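Local coordinates for protein oxidoreductase, FMN-binding (Shewanella oneidensis, PDB 2GOU) that binds FMN as an old yellow enzyme homologue and probably acts as an oxidoreductase on CH-CH groups of its substrates, with NADH or NADPH as electron source, at residues I20-M25 with I43-R48; V55-Q60 with W70-Y75. All coordinates share one frame; numbering follows the deposited sequence.

Overall arrangement
Contacts 1 and 2 follow one another along the chain; the centres of the contacts lie about 14 Å apart, and their strands, 20-22 and 53-60, are neighbours in the eight-stranded parallel barrel. Contact 1 sets strand 20-22 and the residues after it against helix 39-46; contact 2 sets strand 53-60 against the loop that leads on to helix 77-93. Helix 39-46 connects the two strands, so the pair spans the first beta-alpha-beta unit and the loop beyond it. The contacts also touch directly: Tyr-45 OH lies 2.5 Å from Glu-57 OE2, probably as a hydrogen bond, and Met-22 O probably accepts one from Val-55 N. Each contact supplies part of the FMN site.

Contact 1. Residues I20-M25 with I43-R48. With FMN (flavin mononucleotide), chain D.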
ATOM      1  N   ILE A  20     -13.768  -7.164  -4.674  1.00  5.88           N
ATOM      2  CA  ILE A  20     -13.467  -5.744  -4.554  1.00  6.80           C
ATOM      3  C   ILE A  20     -12.548  -5.442  -3.390  1.00  5.95           C
ATOM      4  O   ILE A  20     -12.765  -5.894  -2.266  1.00  6.84           O
ATOM      5  CB  ILE A  20     -14.760  -4.934  -4.384  1.00  7.39           C
ATOM      6  CG1 ILE A  20     -15.626  -5.123  -5.628  1.00  7.59           C
ATOM      7  CG2 ILE A  20     -14.440  -3.467  -4.137  1.00  7.46           C
ATOM      8  CD1 ILE A  20     -17.061  -4.674  -5.456  1.00  9.42           C
ATOM      9  N   VAL A  21     -11.519  -4.660  -3.676  1.00  6.05           N
ATOM     10  CA  VAL A  21     -10.552  -4.278  -2.673  1.00  5.63           C
ATOM     11  C   VAL A  21     -10.565  -2.773  -2.446  1.00  5.38           C
ATOM     12  O   VAL A  21     -10.704  -1.993  -3.392  1.00  5.01           O
ATOM     13  CB  VAL A  21      -9.115  -4.670  -3.124  1.00  5.38           C
ATOM     14  CG1 VAL A  21      -8.083  -4.193  -2.108  1.00  7.41           C
ATOM     15  CG2 VAL A  21      -9.021  -6.174  -3.321  1.00  6.29           C
ATOM     16  N   MET A  22     -10.482  -2.371  -1.182  1.00  5.01           N
ATOM     17  CA  MET A  22     -10.319  -0.963  -0.863  1.00  5.65           C
ATOM     18  C   MET A  22      -8.794  -0.918  -0.730  1.00  5.79           C
ATOM     19  O   MET A  22      -8.218  -1.448   0.222  1.00  5.20           O
ATOM     20  CB  MET A  22     -10.966  -0.587   0.461  1.00  5.78           C
ATOM     21  CG  MET A  22     -10.676   0.855   0.835  1.00  5.30           C
ATOM     22  SD  MET A  22     -11.419   1.290   2.388  1.00  6.32           S
ATOM     23  CE  MET A  22     -10.733   2.933   2.646  1.00  7.25           C
ATOM     24  N   PRO A  23      -8.119  -0.306  -1.704  1.00  5.32           N
ATOM     25  CA  PRO A  23      -6.659  -0.218  -1.686  1.00  4.90           C
ATOM     26  C   PRO A  23      -6.166   0.720  -0.607  1.00  5.06           C
ATOM     27  O   PRO A  23      -6.915   1.544  -0.104  1.00  5.43           O
ATOM     28  CB  PRO A  23      -6.333   0.266  -3.093  1.00  5.89           C
ATOM     29  CG  PRO A  23      -7.466   1.220  -3.362  1.00  6.03           C
ATOM     30  CD  PRO A  23      -8.690   0.526  -2.782  1.00  5.78           C
ATOM     31  N   PRO A  24      -4.891   0.599  -0.232  1.00  4.88           N
ATOM     32  CA  PRO A  24      -4.293   1.444   0.804  1.00  5.03           C
ATOM     33  C   PRO A  24      -4.342   2.916   0.429  1.00  5.44           C
ATOM     34  O   PRO A  24      -3.877   3.296  -0.646  1.00  5.57           O
ATOM     35  CB  PRO A  24      -2.863   0.917   0.895  1.00  5.33           C
ATOM     36  CG  PRO A  24      -2.583   0.420  -0.493  1.00  5.90           C
ATOM     37  CD  PRO A  24      -3.878  -0.262  -0.871  1.00  5.28           C
ATOM     38  N   MET A  25      -4.906   3.741   1.305  1.00  5.02           N
ATOM     39  CA  MET A  25      -4.973   5.164   1.019  1.00  5.84           C
ATOM     40  C   MET A  25      -4.724   6.044   2.228  1.00  5.25           C
ATOM     41  O   MET A  25      -5.539   6.135   3.152  1.00  6.28           O
ATOM     42  CB  MET A  25      -6.316   5.540   0.397  1.00  6.55           C
ATOM     43  CG  MET A  25      -6.505   4.971  -0.997  1.00  5.80           C
ATOM     44  SD  MET A  25      -8.092   5.429  -1.739  1.00  5.70           S
ATOM     45  CE  MET A  25      -9.229   4.453  -0.730  1.00  7.53           C
ATOM     46  N   ILE A  43     -14.330   4.320  12.149  1.00  7.04           N
ATOM     47  CA  ILE A  43     -15.628   4.542  11.516  1.00  6.95           C
ATOM     48  C   ILE A  43     -15.457   4.540   9.998  1.00  6.59           C
ATOM     49  O   ILE A  43     -16.218   3.898   9.278  1.00  7.55           O
ATOM     50  CB  ILE A  43     -16.227   5.888  11.966  1.00  7.49           C
ATOM     51  CG1 ILE A  43     -16.612   5.809  13.443  1.00  9.31           C
ATOM     52  CG2 ILE A  43     -17.442   6.245  11.116  1.00  7.99           C
ATOM     53  CD1 ILE A  43     -17.001   7.141  14.038  1.00 13.55           C
ATOM     54  N   TYR A  44     -14.443   5.261   9.531  1.00  5.70           N
ATOM     55  CA  TYR A  44     -14.117   5.363   8.114  1.00  6.19           C
ATOM     56  C   TYR A  44     -13.959   3.988   7.465  1.00  6.03           C
ATOM     57  O   TYR A  44     -14.562   3.707   6.433  1.00  6.34           O
ATOM     58  CB  TYR A  44     -12.828   6.172   7.984  1.00  5.89           C
ATOM     59  CG  TYR A  44     -12.140   6.106   6.645  1.00  5.74           C
ATOM     60  CD1 TYR A  44     -12.698   6.703   5.517  1.00  5.55           C
ATOM     61  CD2 TYR A  44     -10.890   5.502   6.522  1.00  5.62           C
ATOM     62  CE1 TYR A  44     -12.021   6.709   4.305  1.00  4.68           C
ATOM     63  CE2 TYR A  44     -10.205   5.496   5.310  1.00  5.97           C
ATOM     64  CZ  TYR A  44     -10.780   6.113   4.206  1.00  5.35           C
ATOM     65  OH  TYR A  44     -10.090   6.174   3.018  1.00  5.82           O
ATOM     66  N   TYR A  45     -13.152   3.121   8.064  1.00  5.66           N
ATOM     67  CA  TYR A  45     -12.964   1.799   7.488  1.00  5.68           C
ATOM     68  C   TYR A  45     -14.202   0.923   7.633  1.00  6.26           C
ATOM     69  O   TYR A  45     -14.560   0.195   6.715  1.00  5.43           O
ATOM     70  CB  TYR A  45     -11.745   1.119   8.114  1.00  6.11           C
ATOM     71  CG  TYR A  45     -10.428   1.685   7.623  1.00  5.40           C
ATOM     72  CD1 TYR A  45     -10.013   1.480   6.309  1.00  5.01           C
ATOM     73  CD2 TYR A  45      -9.588   2.405   8.476  1.00  5.57           C
ATOM     74  CE1 TYR A  45      -8.797   1.965   5.853  1.00  5.40           C
ATOM     75  CE2 TYR A  45      -8.366   2.899   8.029  1.00  5.70           C
ATOM     76  CZ  TYR A  45      -7.979   2.671   6.719  1.00  5.69           C
ATOM     77  OH  TYR A  45      -6.768   3.135   6.268  1.00  6.27           O
ATOM     78  N   ALA A  46     -14.874   0.997   8.776  1.00  5.90           N
ATOM     79  CA  ALA A  46     -16.067   0.184   8.968  1.00  5.75           C
ATOM     80  C   ALA A  46     -17.162   0.546   7.964  1.00  7.02           C
ATOM     81  O   ALA A  46     -17.938  -0.316   7.547  1.00  6.84           O
ATOM     82  CB  ALA A  46     -16.581   0.334  10.398  1.00  7.22           C
ATOM     83  N   GLN A  47     -17.215   1.815   7.571  1.00  5.92           N
ATOM     84  CA  GLN A  47     -18.200   2.286   6.599  1.00  6.05           C
ATOM     85  C   GLN A  47     -17.969   1.652   5.237  1.00  6.24           C
ATOM     86  O   GLN A  47     -18.876   1.601   4.407  1.00  7.08           O
ATOM     87  CB  GLN A  47     -18.109   3.808   6.426  1.00  6.51           C
ATOM     88  CG  GLN A  47     -18.734   4.623   7.549  1.00  6.50           C
ATOM     89  CD  GLN A  47     -18.643   6.128   7.330  1.00  7.25           C
ATOM     90  OE1 GLN A  47     -19.347   6.902   7.985  1.00 10.21           O
ATOM     91  NE2 GLN A  47     -17.772   6.551   6.428  1.00  4.86           N
ATOM     92  N   ARG A  48     -16.750   1.172   5.018  1.00  5.99           N
ATOM     93  CA  ARG A  48     -16.367   0.599   3.734  1.00  6.06           C
ATOM     94  C   ARG A  48     -16.136  -0.901   3.777  1.00  5.78           C
ATOM     95  O   ARG A  48     -15.586  -1.481   2.841  1.00  6.29           O
ATOM     96  CB  ARG A  48     -15.117   1.347   3.247  1.00  6.10           C
ATOM     97  CG  ARG A  48     -15.455   2.798   2.906  1.00  5.58           C
ATOM     98  CD  ARG A  48     -14.273   3.764   2.908  1.00  6.01           C
ATOM     99  NE  ARG A  48     -14.777   5.081   2.509  1.00  5.67           N
ATOM    100  CZ  ARG A  48     -15.516   5.872   3.285  1.00  4.82           C
ATOM    101  NH1 ARG A  48     -15.821   5.515   4.530  1.00  5.48           N
ATOM    102  NH2 ARG A  48     -16.037   6.984   2.778  1.00  5.97           N
TER
HETATM  103  N1  FMN D4401      -1.072   3.590  -2.311  1.00  5.59           N
HETATM  104  C2  FMN D4401      -0.378   2.805  -1.360  1.00  5.59           C
HETATM  105  O2  FMN D4401       0.188   1.814  -1.658  1.00  5.48           O
HETATM  106  N3  FMN D4401      -0.314   3.295  -0.016  1.00  4.92           N
HETATM  107  C4  FMN D4401      -0.879   4.438   0.435  1.00  4.75           C
HETATM  108  O4  FMN D4401      -0.823   4.804   1.755  1.00  6.52           O
HETATM  109  C4A FMN D4401      -1.503   5.328  -0.597  1.00  5.20           C
HETATM  110  N5  FMN D4401      -2.114   6.489  -0.210  1.00  5.33           N
HETATM  111  C5A FMN D4401      -2.974   7.074  -1.087  1.00  5.20           C
HETATM  112  C6  FMN D4401      -3.767   8.230  -0.631  1.00  6.32           C
HETATM  113  C7  FMN D4401      -4.799   8.805  -1.461  1.00  7.18           C
HETATM  114  C7M FMN D4401      -5.716   9.825  -0.794  1.00  7.56           C
HETATM  115  C8  FMN D4401      -5.123   8.213  -2.726  1.00  7.74           C
HETATM  116  C8M FMN D4401      -6.174   8.690  -3.762  1.00  9.66           C
HETATM  117  C9  FMN D4401      -4.267   7.239  -3.312  1.00  7.63           C
HETATM  118  C9A FMN D4401      -3.217   6.576  -2.439  1.00  6.13           C
HETATM  119  N10 FMN D4401      -2.518   5.363  -2.774  1.00  5.36           N
HETATM  120  C10 FMN D4401      -1.650   4.723  -1.940  1.00  4.58           C
HETATM  121  C1' FMN D4401      -2.737   4.780  -4.144  1.00  5.46           C
HETATM  122  C2' FMN D4401      -4.015   3.925  -4.165  1.00  4.76           C
HETATM  123  O2' FMN D4401      -3.922   2.763  -3.342  1.00  5.51           O
HETATM  124  C3' FMN D4401      -4.407   3.469  -5.571  1.00  5.21           C
HETATM  125  O3' FMN D4401      -3.419   2.560  -6.084  1.00  6.06           O
HETATM  126  C4' FMN D4401      -4.534   4.620  -6.552  1.00  5.49           C
HETATM  127  O4' FMN D4401      -5.367   5.698  -6.011  1.00  6.08           O
HETATM  128  C5' FMN D4401      -5.054   4.192  -7.906  1.00  7.54           C
HETATM  129  O5' FMN D4401      -6.414   3.665  -7.812  1.00  6.00           O
HETATM  130  P   FMN D4401      -7.679   4.556  -8.156  1.00  5.58           P
HETATM  131  O1P FMN D4401      -7.838   5.604  -7.104  1.00  5.65           O
HETATM  132  O2P FMN D4401      -7.446   5.117  -9.546  1.00  6.15           O
HETATM  133  O3P FMN D4401      -8.841   3.558  -8.130  1.00  6.63           O
HETATM  134  O   HOH W   1      -7.856   4.821   3.320  1.00  6.22           O
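Met-22 drives its methyl end from strand 20-22 into an angle made by Tyr-44, Tyr-45 and Arg-48, and this is the tight part of the contact. With CG anti to the backbone N (chi1 175°) and the rest of the chain extended, the side chain reaches straight across from the strand to the helix. Its CE comes to 3.3 Å from Tyr-44 OH, approaches Tyr-45 CE1 obliquely, and lies 3.6 Å from Arg-48 CD. The sulfur makes a Met-aromatic contact, SD standing 5.3 Å from the centroid of the Tyr-45 ring and well off its normal.

Arg-48, close after the helix, is held by several hydrogen bonds. Its NH1 donates to Tyr-44 O at 2.9 Å, on a lone pair in the carbonyl plane, while one face of the guanidinium rests on Tyr-44 CD1. The other two nitrogens reach the 323-327 helix, NE bonding to Phe-325 O and NH2 to Ile-326 O, while CB and CD of Arg-48 pack against the Met-22 sulfur.

Toward Met-25 the packing is looser, and a water does the joining. It donates to Met-25 O at 2.7 Å and lies in the plane of the Tyr-44 ring, hydrogen-bonded to Tyr-44 OH; that hydroxyl also bonds Arg-27. Direct touch is slight here, Met-25 CE being 4.2 Å from Tyr-44 OH.

Beyond the water, the residues that follow strand 20-22 meet the cofactor. Met-25 lays CB and CG against the flavin ring system, and Pro-24 O accepts a hydrogen bond from the ribityl O2' of FMN. This is the first strand and helix of a TIM barrel, with the FMN site at the C-terminal end of the strand, as in old yellow enzymes.

Contact 2. Residues V55-Q60 with W70-Y75; sequences VSEGTQ and WTPGIY. With FMN (flavin mononucleotide), chain D.
Gln-60 and Thr-71 hold each other by two hydrogen bonds where the second strand of the TIM barrel, 53-60, meets the loop running on to helix 77-93. Thr-71 OG1 donates to Gln-60 OE1 at 2.7 Å, and Gln-60 NE2 returns a bond to Thr-71 O, coming from above that carbonyl plane. The Gln-60 chain bends at chi2 (-94°), which turns its amide back to the loop. Next along, Pro-72 O takes a short bond from Thr-59 OG1 and a weak one from Gln-60 N, while Ile-74 N donates to Gln-60 O at 3.1 Å. The side chains of Ile-74 and Thr-59 cross at about a right angle, an apolar contact of Thr-59 CG2 with Ile-74 CG2 and CB. The Glu-57 carboxylate lies against the Pro-72 ring, Glu-57 OE1 being 3.2 Å from Pro-72 CD. Water links Gln-60 NE2 to Tyr-75 OH, and the edge of the Tyr-75 ring lies beside Gln-60 O.

A second shell surrounds these groups. Trp-83 of helix 77-93 donates to Thr-59 OG1 and packs on Pro-72 and Ile-74, and Tyr-45 bonds to Glu-57 OE2. Further back along the strand, Ser-56 OG is held by Glu-57 O and Gln-100 N. At the flavin, Gly-58 N donates to FMN O4 at 3.0 Å, with an N-H...O angle of 161°.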
ATOM      1  N   VAL A  55      -7.328  -2.825   2.605  1.00  4.73           N
ATOM      2  CA  VAL A  55      -5.907  -2.721   2.887  1.00  5.70           C
ATOM      3  C   VAL A  55      -5.781  -1.339   3.531  1.00  5.14           C
ATOM      4  O   VAL A  55      -6.228  -0.332   2.973  1.00  5.96           O
ATOM      5  CB  VAL A  55      -5.036  -2.764   1.624  1.00  5.01           C
ATOM      6  CG1 VAL A  55      -3.561  -2.705   2.021  1.00  7.21           C
ATOM      7  CG2 VAL A  55      -5.318  -4.030   0.832  1.00  6.78           C
ATOM      8  N   SER A  56      -5.211  -1.289   4.721  1.00  5.24           N
ATOM      9  CA  SER A  56      -5.075  -0.015   5.396  1.00  5.93           C
ATOM     10  C   SER A  56      -4.137   0.925   4.675  1.00  6.09           C
ATOM     11  O   SER A  56      -3.308   0.512   3.861  1.00  6.32           O
ATOM     12  CB  SER A  56      -4.511  -0.213   6.809  1.00  6.88           C
ATOM     13  OG  SER A  56      -3.082  -0.324   6.775  1.00  6.58           O
ATOM     14  N   GLU A  57      -4.293   2.202   4.991  1.00  6.05           N
ATOM     15  CA  GLU A  57      -3.399   3.232   4.510  1.00  5.59           C
ATOM     16  C   GLU A  57      -2.008   2.811   4.998  1.00  6.15           C
ATOM     17  O   GLU A  57      -1.870   2.075   5.991  1.00  6.17           O
ATOM     18  CB  GLU A  57      -3.766   4.553   5.184  1.00  6.38           C
ATOM     19  CG  GLU A  57      -3.750   4.456   6.712  1.00  8.21           C
ATOM     20  CD  GLU A  57      -4.687   5.442   7.374  1.00  9.68           C
ATOM     21  OE1 GLU A  57      -4.248   6.554   7.723  1.00 15.22           O
ATOM     22  OE2 GLU A  57      -5.877   5.110   7.539  1.00  8.07           O
ATOM     23  N   GLY A  58      -0.978   3.292   4.318  1.00  4.95           N
ATOM     24  CA  GLY A  58       0.375   2.979   4.741  1.00  5.79           C
ATOM     25  C   GLY A  58       0.565   3.334   6.207  1.00  5.52           C
ATOM     26  O   GLY A  58       0.130   4.390   6.677  1.00  5.72           O
ATOM     27  N   THR A  59       1.189   2.434   6.953  1.00  5.12           N
ATOM     28  CA  THR A  59       1.435   2.684   8.361  1.00  5.22           C
ATOM     29  C   THR A  59       2.930   2.445   8.599  1.00  5.61           C
ATOM     30  O   THR A  59       3.455   1.347   8.376  1.00  5.44           O
ATOM     31  CB  THR A  59       0.475   1.807   9.249  1.00  5.55           C
ATOM     32  OG1 THR A  59       0.681   2.122  10.628  1.00  6.17           O
ATOM     33  CG2 THR A  59       0.667   0.318   9.013  1.00  7.79           C
ATOM     34  N   GLN A  60       3.629   3.499   9.018  1.00  6.08           N
ATOM     35  CA  GLN A  60       5.078   3.424   9.192  1.00  5.73           C
ATOM     36  C   GLN A  60       5.551   2.457  10.256  1.00  6.45           C
ATOM     37  O   GLN A  60       4.996   2.379  11.355  1.00  6.99           O
ATOM     38  CB  GLN A  60       5.673   4.817   9.440  1.00  6.38           C
ATOM     39  CG  GLN A  60       5.193   5.496  10.708  1.00  6.33           C
ATOM     40  CD  GLN A  60       4.009   6.410  10.476  1.00  6.43           C
ATOM     41  OE1 GLN A  60       3.317   6.304   9.461  1.00  7.31           O
ATOM     42  NE2 GLN A  60       3.762   7.313  11.420  1.00  7.02           N
ATOM     43  N   TRP A  70       1.059  13.222   9.994  1.00  7.66           N
ATOM     44  CA  TRP A  70      -0.110  12.583  10.575  1.00  8.34           C
ATOM     45  C   TRP A  70      -0.526  11.209  10.083  1.00  8.01           C
ATOM     46  O   TRP A  70      -1.700  10.846  10.191  1.00  7.44           O
ATOM     47  CB  TRP A  70      -1.302  13.543  10.482  1.00  8.91           C
ATOM     48  CG  TRP A  70      -0.931  14.975  10.747  1.00  9.31           C
ATOM     49  CD1 TRP A  70      -0.291  15.478  11.853  1.00 10.65           C
ATOM     50  CD2 TRP A  70      -1.153  16.097   9.882  1.00 10.74           C
ATOM     51  NE1 TRP A  70      -0.110  16.837  11.721  1.00 11.35           N
ATOM     52  CE2 TRP A  70      -0.631  17.236  10.518  1.00 10.96           C
ATOM     53  CE3 TRP A  70      -1.754  16.229   8.617  1.00 13.10           C
ATOM     54  CZ2 TRP A  70      -0.682  18.511   9.938  1.00 11.88           C
ATOM     55  CZ3 TRP A  70      -1.804  17.497   8.041  1.00 14.00           C
ATOM     56  CH2 TRP A  70      -1.272  18.619   8.703  1.00 14.63           C
ATOM     57  N   THR A  71       0.411  10.443   9.537  1.00  6.84           N
ATOM     58  CA  THR A  71       0.075   9.090   9.127  1.00  6.39           C
ATOM     59  C   THR A  71       0.238   8.212  10.377  1.00  6.91           C
ATOM     60  O   THR A  71       1.099   8.457  11.228  1.00  6.99           O
ATOM     61  CB  THR A  71       0.978   8.591   7.969  1.00  6.89           C
ATOM     62  OG1 THR A  71       2.351   8.589   8.374  1.00  6.67           O
ATOM     63  CG2 THR A  71       0.817   9.484   6.758  1.00  6.71           C
ATOM     64  N   PRO A  72      -0.603   7.191  10.523  1.00  5.94           N
ATOM     65  CA  PRO A  72      -0.530   6.308  11.687  1.00  6.29           C
ATOM     66  C   PRO A  72       0.648   5.358  11.689  1.00  6.73           C
ATOM     67  O   PRO A  72       0.986   4.783  10.653  1.00  6.98           O
ATOM     68  CB  PRO A  72      -1.852   5.556  11.627  1.00  7.25           C
ATOM     69  CG  PRO A  72      -2.045   5.392  10.137  1.00  7.53           C
ATOM     70  CD  PRO A  72      -1.681   6.771   9.603  1.00  7.10           C
ATOM     71  N   GLY A  73       1.262   5.188  12.855  1.00  6.17           N
ATOM     72  CA  GLY A  73       2.367   4.259  12.972  1.00  6.35           C
ATOM     73  C   GLY A  73       1.872   2.911  13.466  1.00  6.68           C
ATOM     74  O   GLY A  73       0.699   2.755  13.836  1.00  6.83           O
ATOM     75  N   ILE A  74       2.754   1.920  13.464  1.00  6.65           N
ATOM     76  CA  ILE A  74       2.383   0.596  13.938  1.00  6.67           C
ATOM     77  C   ILE A  74       3.543   0.004  14.745  1.00  7.29           C
ATOM     78  O   ILE A  74       3.766  -1.209  14.755  1.00  7.62           O
ATOM     79  CB  ILE A  74       1.956  -0.306  12.733  1.00  6.86           C
ATOM     80  CG1 ILE A  74       1.277  -1.582  13.237  1.00  6.88           C
ATOM     81  CG2 ILE A  74       3.153  -0.604  11.830  1.00  7.49           C
ATOM     82  CD1 ILE A  74       0.352  -2.204  12.192  1.00  8.31           C
ATOM     83  N   TYR A  75       4.266   0.875  15.450  1.00  7.19           N
ATOM     84  CA  TYR A  75       5.409   0.431  16.247  1.00  7.85           C
ATOM     85  C   TYR A  75       5.320   0.673  17.757  1.00  9.12           C
ATOM     86  O   TYR A  75       6.076   0.064  18.514  1.00 11.02           O
ATOM     87  CB  TYR A  75       6.710   1.020  15.676  1.00  8.06           C
ATOM     88  CG  TYR A  75       6.741   2.526  15.602  1.00  8.13           C
ATOM     89  CD1 TYR A  75       7.181   3.290  16.683  1.00  7.52           C
ATOM     90  CD2 TYR A  75       6.324   3.189  14.451  1.00  8.82           C
ATOM     91  CE1 TYR A  75       7.205   4.678  16.619  1.00  9.72           C
ATOM     92  CE2 TYR A  75       6.346   4.577  14.377  1.00  9.82           C
ATOM     93  CZ  TYR A  75       6.784   5.314  15.464  1.00 11.25           C
ATOM     94  OH  TYR A  75       6.784   6.686  15.403  1.00 14.22           O
TER
HETATM   95  N1  FMN D4401      -1.072   3.590  -2.311  1.00  5.59           N
HETATM   96  C2  FMN D4401      -0.378   2.805  -1.360  1.00  5.59           C
HETATM   97  O2  FMN D4401       0.188   1.814  -1.658  1.00  5.48           O
HETATM   98  N3  FMN D4401      -0.314   3.295  -0.016  1.00  4.92           N
HETATM   99  C4  FMN D4401      -0.879   4.438   0.435  1.00  4.75           C
HETATM  100  O4  FMN D4401      -0.823   4.804   1.755  1.00  6.52           O
HETATM  101  C4A FMN D4401      -1.503   5.328  -0.597  1.00  5.20           C
HETATM  102  N5  FMN D4401      -2.114   6.489  -0.210  1.00  5.33           N
HETATM  103  C5A FMN D4401      -2.974   7.074  -1.087  1.00  5.20           C
HETATM  104  C6  FMN D4401      -3.767   8.230  -0.631  1.00  6.32           C
HETATM  105  C7  FMN D4401      -4.799   8.805  -1.461  1.00  7.18           C
HETATM  106  C7M FMN D4401      -5.716   9.825  -0.794  1.00  7.56           C
HETATM  107  C8  FMN D4401      -5.123   8.213  -2.726  1.00  7.74           C
HETATM  108  C8M FMN D4401      -6.174   8.690  -3.762  1.00  9.66           C
HETATM  109  C9  FMN D4401      -4.267   7.239  -3.312  1.00  7.63           C
HETATM  110  C9A FMN D4401      -3.217   6.576  -2.439  1.00  6.13           C
HETATM  111  N10 FMN D4401      -2.518   5.363  -2.774  1.00  5.36           N
HETATM  112  C10 FMN D4401      -1.650   4.723  -1.940  1.00  4.58           C
HETATM  113  C1' FMN D4401      -2.737   4.780  -4.144  1.00  5.46           C
HETATM  114  C2' FMN D4401      -4.015   3.925  -4.165  1.00  4.76           C
HETATM  115  O2' FMN D4401      -3.922   2.763  -3.342  1.00  5.51           O
HETATM  116  C3' FMN D4401      -4.407   3.469  -5.571  1.00  5.21           C
HETATM  117  O3' FMN D4401      -3.419   2.560  -6.084  1.00  6.06           O
HETATM  118  C4' FMN D4401      -4.534   4.620  -6.552  1.00  5.49           C
HETATM  119  O4' FMN D4401      -5.367   5.698  -6.011  1.00  6.08           O
HETATM  120  C5' FMN D4401      -5.054   4.192  -7.906  1.00  7.54           C
HETATM  121  O5' FMN D4401      -6.414   3.665  -7.812  1.00  6.00           O
HETATM  122  P   FMN D4401      -7.679   4.556  -8.156  1.00  5.58           P
HETATM  123  O1P FMN D4401      -7.838   5.604  -7.104  1.00  5.65           O
HETATM  124  O2P FMN D4401      -7.446   5.117  -9.546  1.00  6.15           O
HETATM  125  O3P FMN D4401      -8.841   3.558  -8.130  1.00  6.63           O
HETATM  126  O   HOH W   2       5.654   8.189  13.444  1.00 16.13           O